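Local coordinates for uncharacterized protein (Pseudomonas aeruginosa PAO1, PDB 4R1D) that is the immunity protein Tli4, which binds the type VI secretion lipase effector Tle4 and so probably protects the bacterium from its own toxin, at residues Asn76-Leu82 with Leu94-Thr100; Asp40-Leu45 with Thr104-Tyr108; Gly208-Lys214 with Glu226-Ser232; Thr240-Glu244 with Leu285-Asp289. All blocks are in the same frame, centred on the assembly; numbering follows the deposited sequence.

Contact 1: residues Asn76-Leu82 with Leu94-Thr100; sequences NESVGLL and LLDTYVT
L81 and Y98 meet diagonally on one face of an antiparallel strand pair, with the G80-T97 pair between their own pairs: L81 lies across from D96, and Y98 across from V79. The touch is light and oblique, with L81 CD1 4.5 Å from Y98 CE2. L81 turns CG away from its carbonyl carbon (chi1 -57°), and Y98 does likewise, which lays the ring back along its own strand until OH reaches OD2 of D96 at 2.6 Å. That hydroxyl arrives from above the carboxylate plane. The same OD2 also takes a salt bridge from R109, so D96 ties ring and neighbouring strand together.

Beneath them the backbones form two reciprocal pairs, with Y98 N to V79 O at 2.8 Å and D96 N to L81 O at 2.9 Å. Y98 O is held twice: V79 N comes in at 3.1 Å, and S78 OG at 2.7 Å, tilted from the carbonyl plane. On the other face L82 swings CD1 toward L95, 4.0 Å from its CB, the two leucines crossing at a slant. G80, between them and S78, faces T97 in a non-hydrogen-bonded pair.

The hairpin is sandwiched. V49 and L52 of helix 42-58 pack on the face of L81 and Y98, helix 119-132 lies on the face of S78, L82 and T97, and strands 68-73 and 107-115 flank the pair.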
loop_
_atom_site.group_PDB
_atom_site.type_symbol
_atom_site.label_atom_id
_atom_site.label_comp_id
_atom_site.label_asym_id
_atom_site.label_seq_id
_atom_site.Cartn_x
_atom_site.Cartn_y
_atom_site.Cartn_z
ATOM N N ASN B 76 32.424 -20.264 5.084
ATOM C CA ASN B 76 31.773 -20.456 6.373
ATOM C C ASN B 76 30.393 -21.102 6.269
ATOM O O ASN B 76 29.483 -20.766 7.028
ATOM C CB ASN B 76 31.705 -19.124 7.124
ATOM C CG ASN B 76 33.065 -18.679 7.626
ATOM O OD1 ASN B 76 33.673 -17.748 7.088
ATOM N ND2 ASN B 76 33.557 -19.355 8.660
ATOM N N GLU B 77 30.271 -22.046 5.334
ATOM C CA GLU B 77 29.026 -22.761 5.006
ATOM C C GLU B 77 27.837 -21.894 4.584
ATOM O O GLU B 77 26.727 -22.391 4.445
ATOM C CB GLU B 77 28.599 -23.769 6.088
ATOM C CG GLU B 77 28.933 -23.402 7.516
ATOM C CD GLU B 77 30.325 -23.849 7.904
ATOM O OE1 GLU B 77 30.887 -23.290 8.867
ATOM O OE2 GLU B 77 30.856 -24.767 7.239
ATOM N N SER B 78 28.077 -20.610 4.363
ATOM C CA SER B 78 27.014 -19.728 3.905
ATOM C C SER B 78 26.910 -19.786 2.386
ATOM O O SER B 78 27.929 -19.869 1.697
ATOM C CB SER B 78 27.276 -18.300 4.382
ATOM O OG SER B 78 26.292 -17.416 3.877
ATOM N N VAL B 79 25.682 -19.748 1.864
ATOM C CA VAL B 79 25.471 -19.806 0.422
ATOM C C VAL B 79 24.443 -18.781 -0.060
ATOM O O VAL B 79 23.626 -18.277 0.717
ATOM C CB VAL B 79 25.003 -21.209 -0.031
ATOM C CG1 VAL B 79 26.047 -22.267 0.341
ATOM C CG2 VAL B 79 23.653 -21.545 0.584
ATOM N N GLY B 80 24.481 -18.488 -1.351
ATOM C CA GLY B 80 23.484 -17.617 -1.946
ATOM C C GLY B 80 22.928 -18.180 -3.234
ATOM O O GLY B 80 23.650 -18.807 -4.007
ATOM N N LEU B 81 21.636 -17.972 -3.462
ATOM C CA LEU B 81 21.032 -18.284 -4.746
ATOM C C LEU B 81 20.832 -16.979 -5.494
ATOM O O LEU B 81 20.180 -16.068 -4.994
ATOM C CB LEU B 81 19.683 -19.000 -4.568
ATOM C CG LEU B 81 19.702 -20.301 -3.750
ATOM C CD1 LEU B 81 18.301 -20.864 -3.548
ATOM C CD2 LEU B 81 20.611 -21.343 -4.410
ATOM N N LEU B 82 21.408 -16.889 -6.685
ATOM C CA LEU B 82 21.299 -15.685 -7.495
ATOM C C LEU B 82 20.395 -15.952 -8.679
ATOM O O LEU B 82 20.639 -16.873 -9.476
ATOM C CB LEU B 82 22.687 -15.253 -7.985
ATOM C CG LEU B 82 22.759 -13.870 -8.638
ATOM C CD1 LEU B 82 22.679 -12.796 -7.584
ATOM C CD2 LEU B 82 24.073 -13.748 -9.408
ATOM N N LEU B 94 18.053 -11.006 -7.848
ATOM C CA LEU B 94 17.668 -11.328 -6.492
ATOM C C LEU B 94 18.784 -12.201 -5.950
ATOM O O LEU B 94 19.154 -13.203 -6.579
ATOM C CB LEU B 94 16.373 -12.129 -6.513
ATOM C CG LEU B 94 15.691 -12.412 -5.178
ATOM C CD1 LEU B 94 15.376 -11.099 -4.448
ATOM C CD2 LEU B 94 14.427 -13.224 -5.432
ATOM N N LEU B 95 19.338 -11.810 -4.809
ATOM C CA LEU B 95 20.327 -12.625 -4.118
ATOM C C LEU B 95 19.725 -13.108 -2.809
ATOM O O LEU B 95 19.475 -12.319 -1.898
ATOM C CB LEU B 95 21.600 -11.828 -3.859
ATOM C CG LEU B 95 22.678 -12.551 -3.045
ATOM C CD1 LEU B 95 23.068 -13.854 -3.725
ATOM C CD2 LEU B 95 23.887 -11.652 -2.836
ATOM N N ASP B 96 19.457 -14.407 -2.747
ATOM C CA ASP B 96 18.845 -15.032 -1.575
ATOM C C ASP B 96 19.940 -15.714 -0.744
ATOM O O ASP B 96 20.363 -16.825 -1.074
ATOM C CB ASP B 96 17.826 -16.055 -2.060
ATOM C CG ASP B 96 16.912 -16.567 -0.955
ATOM O OD1 ASP B 96 17.001 -16.036 0.157
ATOM O OD2 ASP B 96 16.106 -17.490 -1.232
ATOM N N THR B 97 20.413 -15.053 0.312
ATOM C CA THR B 97 21.527 -15.597 1.103
ATOM C C THR B 97 21.071 -16.349 2.346
ATOM O O THR B 97 20.169 -15.907 3.068
ATOM C CB THR B 97 22.538 -14.528 1.560
ATOM O OG1 THR B 97 21.936 -13.674 2.535
ATOM C CG2 THR B 97 23.083 -13.700 0.378
ATOM N N TYR B 98 21.715 -17.483 2.590
ATOM C CA TYR B 98 21.478 -18.262 3.797
ATOM C C TYR B 98 22.777 -18.293 4.584
ATOM O O TYR B 98 23.849 -18.556 4.031
ATOM C CB TYR B 98 20.994 -19.665 3.421
ATOM C CG TYR B 98 19.693 -19.589 2.666
ATOM C CD1 TYR B 98 18.488 -19.655 3.337
ATOM C CD2 TYR B 98 19.668 -19.360 1.288
ATOM C CE1 TYR B 98 17.285 -19.544 2.667
ATOM C CE2 TYR B 98 18.467 -19.248 0.606
ATOM C CZ TYR B 98 17.278 -19.338 1.308
ATOM O OH TYR B 98 16.069 -19.231 0.664
ATOM N N VAL B 99 22.689 -17.984 5.867
ATOM C CA VAL B 99 23.897 -17.809 6.668
ATOM C C VAL B 99 23.656 -18.323 8.074
ATOM O O VAL B 99 22.536 -18.250 8.587
ATOM C CB VAL B 99 24.349 -16.329 6.699
ATOM C CG1 VAL B 99 23.299 -15.442 7.365
ATOM C CG2 VAL B 99 25.706 -16.187 7.386
ATOM N N THR B 100 24.705 -18.857 8.690
ATOM C CA THR B 100 24.593 -19.459 10.011
ATOM C C THR B 100 25.496 -18.770 11.022
ATOM O O THR B 100 26.564 -18.284 10.682
ATOM C CB THR B 100 24.969 -20.951 9.954
ATOM O OG1 THR B 100 26.275 -21.086 9.377
ATOM C CG2 THR B 100 23.970 -21.704 9.102
#

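Contact 2: residues Asp40-Leu45 with Thr104-Tyr108; sequences DKPTEL and TWHVY
The N-H of K41 runs almost straight to OE1 of E44, 2.7 Å away at 175°, using the carboxylate's anti lone pair; this is the backbone-to-side-chain half of a capping box at the start of helix 42-58, where W105 packs. K41 holds the N-cap position, and its own carbonyl oxygen accepts from L45 N at 2.8 Å in the first helical turn.

P42, the first residue of that turn, lies flat on the indole. Its CG stands 3.6 Å from the centroid of the W105 six-membered ring and only 6° off the normal, a well-centred CH-pi contact, while P42 CD lies 3.6 Å from W105 CZ3. W105 carries CG opposite its backbone N (chi1 -165°), which sends the ring across to the helix. The opposite face of the indole has the backbone N of V107 above it, offset toward the rim.

This is the place where helix 42-58 begins to cover the antiparallel sheet of the N-terminal domain, beside strand 107-115 as it leaves its loop. L45, one turn after K41, crosses the indole at an angle, CD2 4.1 Å from W105 CZ2. It also meets V107 tip to tip, though the model sets these methyls too close for their spacing to be trusted. D40 CB approaches V107 CG1 at 4.4 Å, and the D40 carboxylate turns to R48, with which it forms a salt bridge.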
loop_
_atom_site.group_PDB
_atom_site.type_symbol
_atom_site.label_atom_id
_atom_site.label_comp_id
_atom_site.label_asym_id
_atom_site.label_seq_id
_atom_site.Cartn_x
_atom_site.Cartn_y
_atom_site.Cartn_z
ATOM N N ASP B 40 14.867 -23.737 11.071
ATOM C CA ASP B 40 15.449 -24.898 10.404
ATOM C C ASP B 40 16.585 -25.566 11.151
ATOM O O ASP B 40 17.506 -24.903 11.628
ATOM C CB ASP B 40 15.977 -24.513 9.022
ATOM C CG ASP B 40 14.876 -24.118 8.064
ATOM O OD1 ASP B 40 13.905 -23.473 8.501
ATOM O OD2 ASP B 40 14.992 -24.461 6.871
ATOM N N LYS B 41 16.520 -26.891 11.223
ATOM C CA LYS B 41 17.685 -27.696 11.543
ATOM C C LYS B 41 18.518 -27.802 10.265
ATOM O O LYS B 41 18.002 -27.579 9.167
ATOM C CB LYS B 41 17.253 -29.081 12.039
ATOM C CG LYS B 41 16.496 -29.054 13.367
ATOM C CD LYS B 41 15.861 -30.404 13.698
ATOM C CE LYS B 41 14.591 -30.642 12.888
ATOM N NZ LYS B 41 13.961 -31.961 13.191
ATOM N N PRO B 42 19.809 -28.130 10.399
ATOM C CA PRO B 42 20.727 -28.127 9.256
ATOM C C PRO B 42 20.249 -28.953 8.062
ATOM O O PRO B 42 20.387 -28.484 6.931
ATOM C CB PRO B 42 22.010 -28.717 9.842
ATOM C CG PRO B 42 21.955 -28.348 11.279
ATOM C CD PRO B 42 20.505 -28.439 11.660
ATOM N N THR B 43 19.704 -30.146 8.293
ATOM C CA THR B 43 19.218 -30.960 7.178
ATOM C C THR B 43 18.015 -30.293 6.512
ATOM O O THR B 43 17.861 -30.338 5.290
ATOM C CB THR B 43 18.843 -32.392 7.613
ATOM O OG1 THR B 43 17.637 -32.366 8.391
ATOM C CG2 THR B 43 19.970 -33.009 8.424
ATOM N N GLU B 44 17.167 -29.675 7.323
ATOM C CA GLU B 44 16.024 -28.929 6.814
ATOM C C GLU B 44 16.472 -27.735 5.969
ATOM O O GLU B 44 15.902 -27.480 4.902
ATOM C CB GLU B 44 15.128 -28.463 7.961
ATOM C CG GLU B 44 14.459 -29.590 8.729
ATOM C CD GLU B 44 13.696 -29.096 9.947
ATOM O OE1 GLU B 44 14.225 -28.222 10.668
ATOM O OE2 GLU B 44 12.567 -29.577 10.183
ATOM N N LEU B 45 17.489 -27.014 6.440
ATOM C CA LEU B 45 18.014 -25.867 5.696
ATOM C C LEU B 45 18.561 -26.296 4.337
ATOM O O LEU B 45 18.284 -25.660 3.325
ATOM C CB LEU B 45 19.112 -25.141 6.471
ATOM C CG LEU B 45 19.633 -23.920 5.699
ATOM C CD1 LEU B 45 18.587 -22.801 5.690
ATOM C CD2 LEU B 45 20.964 -23.406 6.230
ATOM N N THR B 104 27.616 -21.641 17.916
ATOM C CA THR B 104 26.323 -22.302 17.999
ATOM C C THR B 104 25.532 -22.039 16.722
ATOM O O THR B 104 25.317 -20.896 16.329
ATOM C CB THR B 104 25.494 -21.848 19.218
ATOM O OG1 THR B 104 26.125 -22.296 20.423
ATOM C CG2 THR B 104 24.103 -22.453 19.157
ATOM N N TRP B 105 25.096 -23.114 16.092
ATOM C CA TRP B 105 24.411 -23.050 14.811
ATOM C C TRP B 105 23.002 -22.476 14.933
ATOM O O TRP B 105 22.190 -22.959 15.721
ATOM C CB TRP B 105 24.352 -24.463 14.234
ATOM C CG TRP B 105 24.006 -24.559 12.789
ATOM C CD1 TRP B 105 24.875 -24.577 11.737
ATOM C CD2 TRP B 105 22.699 -24.679 12.234
ATOM N NE1 TRP B 105 24.187 -24.698 10.555
ATOM C CE2 TRP B 105 22.846 -24.762 10.835
ATOM C CE3 TRP B 105 21.414 -24.722 12.784
ATOM C CZ2 TRP B 105 21.761 -24.887 9.978
ATOM C CZ3 TRP B 105 20.337 -24.845 11.932
ATOM C CH2 TRP B 105 20.516 -24.931 10.544
ATOM N N HIS B 106 22.728 -21.429 14.159
ATOM C CA HIS B 106 21.369 -20.948 13.929
ATOM C C HIS B 106 21.345 -20.505 12.481
ATOM O O HIS B 106 22.350 -20.006 11.972
ATOM C CB HIS B 106 21.028 -19.739 14.804
ATOM C CG HIS B 106 21.157 -19.992 16.272
ATOM N ND1 HIS B 106 20.287 -20.807 16.966
ATOM C CD2 HIS B 106 22.049 -19.533 17.179
ATOM C CE1 HIS B 106 20.639 -20.840 18.239
ATOM N NE2 HIS B 106 21.709 -20.078 18.394
ATOM N N VAL B 107 20.205 -20.666 11.833
ATOM C CA VAL B 107 20.091 -20.344 10.413
ATOM C C VAL B 107 19.330 -19.049 10.158
ATOM O O VAL B 107 18.374 -18.749 10.860
ATOM C CB VAL B 107 19.388 -21.483 9.667
ATOM C CG1 VAL B 107 18.436 -20.935 8.636
ATOM C CG2 VAL B 107 20.407 -22.353 9.011
ATOM N N TYR B 108 19.768 -18.292 9.153
ATOM C CA TYR B 108 19.108 -17.046 8.773
ATOM C C TYR B 108 18.960 -16.934 7.270
ATOM O O TYR B 108 19.817 -17.407 6.521
ATOM C CB TYR B 108 19.907 -15.842 9.287
ATOM C CG TYR B 108 20.129 -15.897 10.772
ATOM C CD1 TYR B 108 19.321 -15.179 11.646
ATOM C CD2 TYR B 108 21.127 -16.709 11.306
ATOM C CE1 TYR B 108 19.518 -15.247 13.007
ATOM C CE2 TYR B 108 21.321 -16.790 12.652
ATOM C CZ TYR B 108 20.525 -16.059 13.503
ATOM O OH TYR B 108 20.749 -16.152 14.857
#

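Contact 3: residues Gly208-Lys214 with Glu226-Ser232; sequences GMETLRK and EYLVAGS
This is an antiparallel hairpin contact at the edge of the C-terminal domain's sheet, where strand 209-214, outermost within the chain, runs beside strand 225-233. E210 and A230 bond reciprocally, E210 N to A230 O at 2.8 Å.

R213 and E226 add a salt bridge: NH1 reaches OE2 at 3.0 Å and 173°. The carboxylate oxygen lies in the guanidinium plane and is met on its syn side but out of the carboxylate plane, the two flat groups being twisted against each other. CD2 of L228 sits over one guanidinium face. R213 NH2 is also salt-bridged to D289, and E226 OE1 bonds to H217 and W288. L212 CD1 rests on A230 CB at 3.9 Å.

On the opposite face K214, stretched out with CG away from its backbone N (chi1 169°), lies along Y227 and sets CD over the ring face, offset toward the rim, a CH-pi contact 3.9 Å from the centroid. One water bridges T211 OG1 and Y227 OH, at 2.8 Å from each, and the hydroxyl also bonds D196 of helix 191-205.

Midway, L228 O accepts from L212 N at 2.7 Å and weakly from R213 N at 3.3 Å. Two residues facing one, with the register shifting by one, make a classic beta bulge.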
loop_
_atom_site.group_PDB
_atom_site.type_symbol
_atom_site.label_atom_id
_atom_site.label_comp_id
_atom_site.label_asym_id
_atom_site.label_seq_id
_atom_site.Cartn_x
_atom_site.Cartn_y
_atom_site.Cartn_z
ATOM N N GLY B 208 -11.790 17.117 22.565
ATOM C CA GLY B 208 -11.386 15.967 23.351
ATOM C C GLY B 208 -9.904 15.633 23.271
ATOM O O GLY B 208 -9.439 14.751 23.993
ATOM N N MET B 209 -9.172 16.318 22.388
ATOM C CA MET B 209 -7.727 16.121 22.247
ATOM C C MET B 209 -6.971 17.030 23.207
ATOM O O MET B 209 -7.384 18.165 23.444
ATOM C CB MET B 209 -7.264 16.428 20.815
ATOM C CG MET B 209 -7.542 15.324 19.786
ATOM S SD MET B 209 -6.705 13.763 20.140
ATOM C CE MET B 209 -7.863 12.959 21.185
ATOM N N GLU B 210 -5.863 16.541 23.754
ATOM C CA GLU B 210 -4.973 17.407 24.512
ATOM C C GLU B 210 -3.512 16.985 24.391
ATOM O O GLU B 210 -3.205 15.818 24.148
ATOM C CB GLU B 210 -5.385 17.463 25.984
ATOM C CG GLU B 210 -5.010 16.249 26.793
ATOM C CD GLU B 210 -5.495 16.356 28.238
ATOM O OE1 GLU B 210 -6.485 15.682 28.574
ATOM O OE2 GLU B 210 -4.895 17.118 29.022
ATOM N N THR B 211 -2.615 17.950 24.542
ATOM C CA THR B 211 -1.201 17.639 24.601
ATOM C C THR B 211 -0.809 17.436 26.057
ATOM O O THR B 211 -1.011 18.317 26.886
ATOM C CB THR B 211 -0.355 18.756 23.973
ATOM O OG1 THR B 211 -0.633 18.819 22.567
ATOM C CG2 THR B 211 1.130 18.485 24.173
ATOM N N LEU B 212 -0.259 16.270 26.372
ATOM C CA LEU B 212 0.183 15.999 27.740
ATOM C C LEU B 212 1.579 16.540 27.991
ATOM O O LEU B 212 1.915 16.909 29.116
ATOM C CB LEU B 212 0.151 14.500 28.057
ATOM C CG LEU B 212 -1.201 13.788 27.965
ATOM C CD1 LEU B 212 -1.068 12.310 28.301
ATOM C CD2 LEU B 212 -2.225 14.456 28.875
ATOM N N ARG B 213 2.394 16.581 26.941
ATOM C CA ARG B 213 3.790 16.936 27.086
ATOM C C ARG B 213 4.418 17.221 25.733
ATOM O O ARG B 213 4.121 16.549 24.742
ATOM C CB ARG B 213 4.530 15.776 27.765
ATOM C CG ARG B 213 5.494 16.177 28.851
ATOM C CD ARG B 213 6.437 15.016 29.173
ATOM N NE ARG B 213 5.967 14.162 30.260
ATOM C CZ ARG B 213 6.495 12.970 30.537
ATOM N NH1 ARG B 213 7.483 12.492 29.788
ATOM N NH2 ARG B 213 6.030 12.249 31.552
ATOM N N LYS B 214 5.288 18.220 25.687
ATOM C CA LYS B 214 6.032 18.518 24.469
ATOM C C LYS B 214 7.356 19.164 24.835
ATOM O O LYS B 214 7.378 20.214 25.476
ATOM C CB LYS B 214 5.237 19.449 23.547
ATOM C CG LYS B 214 6.068 20.006 22.390
ATOM C CD LYS B 214 5.268 20.957 21.509
ATOM C CE LYS B 214 6.122 21.461 20.354
ATOM N NZ LYS B 214 5.479 22.576 19.608
ATOM N N GLU B 226 10.328 14.737 22.613
ATOM C CA GLU B 226 9.078 13.989 22.655
ATOM C C GLU B 226 7.860 14.879 22.498
ATOM O O GLU B 226 7.903 16.073 22.767
ATOM C CB GLU B 226 8.971 13.203 23.964
ATOM C CG GLU B 226 8.696 14.076 25.161
ATOM C CD GLU B 226 8.735 13.311 26.472
ATOM O OE1 GLU B 226 8.772 12.057 26.446
ATOM O OE2 GLU B 226 8.738 13.975 27.525
ATOM N N TYR B 227 6.762 14.260 22.088
ATOM C CA TYR B 227 5.509 14.944 21.900
ATOM C C TYR B 227 4.476 13.913 22.308
ATOM O O TYR B 227 4.428 12.825 21.740
ATOM C CB TYR B 227 5.351 15.318 20.416
ATOM C CG TYR B 227 4.526 16.559 20.161
ATOM C CD1 TYR B 227 3.370 16.811 20.883
ATOM C CD2 TYR B 227 4.913 17.482 19.201
ATOM C CE1 TYR B 227 2.611 17.952 20.647
ATOM C CE2 TYR B 227 4.162 18.626 18.957
ATOM C CZ TYR B 227 3.011 18.852 19.686
ATOM O OH TYR B 227 2.258 19.984 19.461
ATOM N N LEU B 228 3.665 14.234 23.309
ATOM C CA LEU B 228 2.757 13.251 23.891
ATOM C C LEU B 228 1.334 13.784 23.867
ATOM O O LEU B 228 1.058 14.836 24.447
ATOM C CB LEU B 228 3.149 12.973 25.354
ATOM C CG LEU B 228 4.173 11.888 25.700
ATOM C CD1 LEU B 228 5.439 11.961 24.881
ATOM C CD2 LEU B 228 4.506 11.948 27.192
ATOM N N VAL B 229 0.426 13.074 23.205
ATOM C CA VAL B 229 -0.952 13.538 23.148
ATOM C C VAL B 229 -1.920 12.450 23.603
ATOM O O VAL B 229 -1.591 11.268 23.593
ATOM C CB VAL B 229 -1.333 14.048 21.735
ATOM C CG1 VAL B 229 -0.303 15.073 21.243
ATOM C CG2 VAL B 229 -1.448 12.897 20.758
ATOM N N ALA B 230 -3.100 12.862 24.035
ATOM C CA ALA B 230 -4.130 11.916 24.421
ATOM C C ALA B 230 -5.477 12.525 24.088
ATOM O O ALA B 230 -5.605 13.746 23.961
ATOM C CB ALA B 230 -4.038 11.594 25.898
ATOM N N GLY B 231 -6.485 11.680 23.927
ATOM C CA GLY B 231 -7.824 12.187 23.743
ATOM C C GLY B 231 -8.944 11.212 23.992
ATOM O O GLY B 231 -8.758 10.000 23.964
ATOM N N SER B 232 -10.130 11.758 24.218
ATOM C CA SER B 232 -11.284 10.942 24.549
ATOM C C SER B 232 -12.422 11.174 23.573
ATOM O O SER B 232 -12.732 12.307 23.228
ATOM C CB SER B 232 -11.750 11.250 25.968
ATOM O OG SER B 232 -10.804 10.779 26.916
HETATM O O HOH W 1 0.720 21.052 21.537
#

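Contact 4: residues Thr240-Glu244 with Leu285-Asp289; sequences TFMWE and LELWD
F241 meets W288 in two ways at once. Its CB sits squarely over the six-membered ring of the indole, 3.5 Å from the centroid and 9° off the normal, and its phenyl ring turns an edge to the face of the five-membered ring. Those two centroids are 5.0 Å apart with planes at 74°, a T-shaped pair. Within it, F241 CD2 comes to 3.6 Å from W288 CG. W288 holds CG away from its backbone N (chi1 169°), which carries the indole off the helix and across the strand.

Further along the strand, W243 CB lies 3.6 Å from W288 CZ2, near the far end of the indole; the rest of the W243 side chain leads away. At the other end of the phenyl ring, L285 CD2 approaches F241 CZ at 4.0 Å, one helical turn before W288.

The second shell fixes both indoles through their nitrogens. W288 NE1 bonds to E226 OE1, and W243 NE1 to the backbone oxygen of H217, whose ring also meets W243 edge-to-face. L228 touches F241, L285 and W288.

M242 points away from the helix and packs on W96 of the other chain of the complex. Segments 285-289 and 240-244 run roughly parallel, their axes 10.8 Å apart, with strands 225-233 and 256-263 on either side of strand 236-245.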
loop_
_atom_site.group_PDB
_atom_site.type_symbol
_atom_site.label_atom_id
_atom_site.label_comp_id
_atom_site.label_asym_id
_atom_site.label_seq_id
_atom_site.Cartn_x
_atom_site.Cartn_y
_atom_site.Cartn_z
ATOM N N THR B 240 -1.143 8.930 21.938
ATOM C CA THR B 240 -0.034 8.798 20.997
ATOM C C THR B 240 1.186 9.515 21.568
ATOM O O THR B 240 1.201 10.739 21.686
ATOM C CB THR B 240 -0.385 9.335 19.608
ATOM O OG1 THR B 240 -1.519 8.619 19.099
ATOM C CG2 THR B 240 0.777 9.126 18.659
ATOM N N PHE B 241 2.169 8.719 21.983
ATOM C CA PHE B 241 3.396 9.213 22.595
ATOM C C PHE B 241 4.520 8.977 21.602
ATOM O O PHE B 241 4.671 7.863 21.087
ATOM C CB PHE B 241 3.712 8.455 23.891
ATOM C CG PHE B 241 2.713 8.670 24.992
ATOM C CD1 PHE B 241 1.635 9.533 24.828
ATOM C CD2 PHE B 241 2.846 7.990 26.196
ATOM C CE1 PHE B 241 0.714 9.721 25.846
ATOM C CE2 PHE B 241 1.925 8.169 27.216
ATOM C CZ PHE B 241 0.862 9.036 27.044
ATOM N N MET B 242 5.286 10.029 21.319
ATOM C CA MET B 242 6.296 10.008 20.255
ATOM C C MET B 242 7.638 10.528 20.780
ATOM O O MET B 242 7.672 11.557 21.434
ATOM C CB MET B 242 5.818 10.902 19.103
ATOM C CG MET B 242 4.468 10.469 18.547
ATOM S SD MET B 242 3.650 11.728 17.543
ATOM C CE MET B 242 2.844 12.706 18.811
ATOM N N TRP B 243 8.729 9.816 20.493
ATOM C CA TRP B 243 10.059 10.184 20.983
ATOM C C TRP B 243 11.055 9.897 19.870
ATOM O O TRP B 243 10.980 8.855 19.234
ATOM C CB TRP B 243 10.390 9.330 22.210
ATOM C CG TRP B 243 11.720 9.603 22.896
ATOM C CD1 TRP B 243 11.945 10.481 23.921
ATOM C CD2 TRP B 243 12.976 8.942 22.653
ATOM N NE1 TRP B 243 13.263 10.419 24.316
ATOM C CE2 TRP B 243 13.920 9.491 23.551
ATOM C CE3 TRP B 243 13.399 7.951 21.755
ATOM C CZ2 TRP B 243 15.258 9.080 23.586
ATOM C CZ3 TRP B 243 14.737 7.543 21.782
ATOM C CH2 TRP B 243 15.651 8.107 22.699
ATOM N N GLU B 244 11.982 10.822 19.634
ATOM C CA GLU B 244 12.927 10.642 18.562
ATOM C C GLU B 244 14.259 11.317 18.834
ATOM O O GLU B 244 14.326 12.389 19.449
ATOM C CB GLU B 244 12.339 11.183 17.251
ATOM C CG GLU B 244 13.204 10.895 16.029
ATOM C CD GLU B 244 12.473 11.181 14.727
ATOM O OE1 GLU B 244 11.229 11.098 14.715
ATOM O OE2 GLU B 244 13.148 11.486 13.718
ATOM N N LEU B 285 1.859 7.596 31.352
ATOM C CA LEU B 285 3.094 8.360 31.327
ATOM C C LEU B 285 4.181 7.646 32.118
ATOM O O LEU B 285 5.349 7.685 31.745
ATOM C CB LEU B 285 2.873 9.758 31.901
ATOM C CG LEU B 285 2.013 10.680 31.039
ATOM C CD1 LEU B 285 1.541 11.901 31.837
ATOM C CD2 LEU B 285 2.804 11.089 29.805
ATOM N N GLU B 286 3.785 6.998 33.211
ATOM C CA GLU B 286 4.728 6.250 34.037
ATOM C C GLU B 286 5.377 5.109 33.254
ATOM O O GLU B 286 6.606 4.935 33.276
ATOM C CB GLU B 286 4.024 5.690 35.275
ATOM C CG GLU B 286 4.943 4.905 36.209
ATOM C CD GLU B 286 4.213 4.387 37.441
ATOM O OE1 GLU B 286 3.277 3.567 37.288
ATOM O OE2 GLU B 286 4.573 4.815 38.558
ATOM N N LEU B 287 4.547 4.335 32.566
ATOM C CA LEU B 287 5.039 3.225 31.762
ATOM C C LEU B 287 5.936 3.768 30.654
ATOM O O LEU B 287 7.048 3.307 30.465
ATOM C CB LEU B 287 3.877 2.403 31.188
ATOM C CG LEU B 287 4.275 1.173 30.361
ATOM C CD1 LEU B 287 5.077 0.167 31.192
ATOM C CD2 LEU B 287 3.067 0.509 29.711
ATOM N N TRP B 288 5.435 4.761 29.929
ATOM C CA TRP B 288 6.214 5.451 28.901
ATOM C C TRP B 288 7.600 5.897 29.396
ATOM O O TRP B 288 8.622 5.527 28.824
ATOM C CB TRP B 288 5.408 6.653 28.411
ATOM C CG TRP B 288 6.155 7.621 27.536
ATOM C CD1 TRP B 288 6.606 8.860 27.889
ATOM C CD2 TRP B 288 6.503 7.442 26.159
ATOM N NE1 TRP B 288 7.221 9.468 26.818
ATOM C CE2 TRP B 288 7.166 8.619 25.741
ATOM C CE3 TRP B 288 6.312 6.407 25.234
ATOM C CZ2 TRP B 288 7.639 8.789 24.436
ATOM C CZ3 TRP B 288 6.787 6.575 23.935
ATOM C CH2 TRP B 288 7.444 7.758 23.553
ATOM N N ASP B 289 7.640 6.695 30.456
ATOM C CA ASP B 289 8.913 7.181 30.975
ATOM C C ASP B 289 9.836 6.051 31.399
ATOM O O ASP B 289 11.042 6.095 31.153
ATOM C CB ASP B 289 8.708 8.131 32.158
ATOM C CG ASP B 289 8.225 9.499 31.732
ATOM O OD1 ASP B 289 8.585 9.930 30.622
ATOM O OD2 ASP B 289 7.488 10.142 32.509
#

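Overall arrangement
Contacts 1 and 2 share the N-terminal domain, contacts 3 and 4 the C-terminal one; the centres of contacts 1 and 3 are about 47 Å apart. Within each half the contacts interlock: V99 O and Y108 N probably bond between contacts 1 and 2, and T100 packs on W105, while R213 of contact 3 is salt-bridged to D289 of contact 4. Contacts 1 and 3 are both hairpins, but contact 1 is buried between helices, whereas contact 3 is partly exposed and adds a salt bridge across the strands. Contacts 2 and 4 both set a helix against a strand or the loop leading into one: proline on tryptophan at the surface in contact 2, phenylalanine on tryptophan in the core in contact 4.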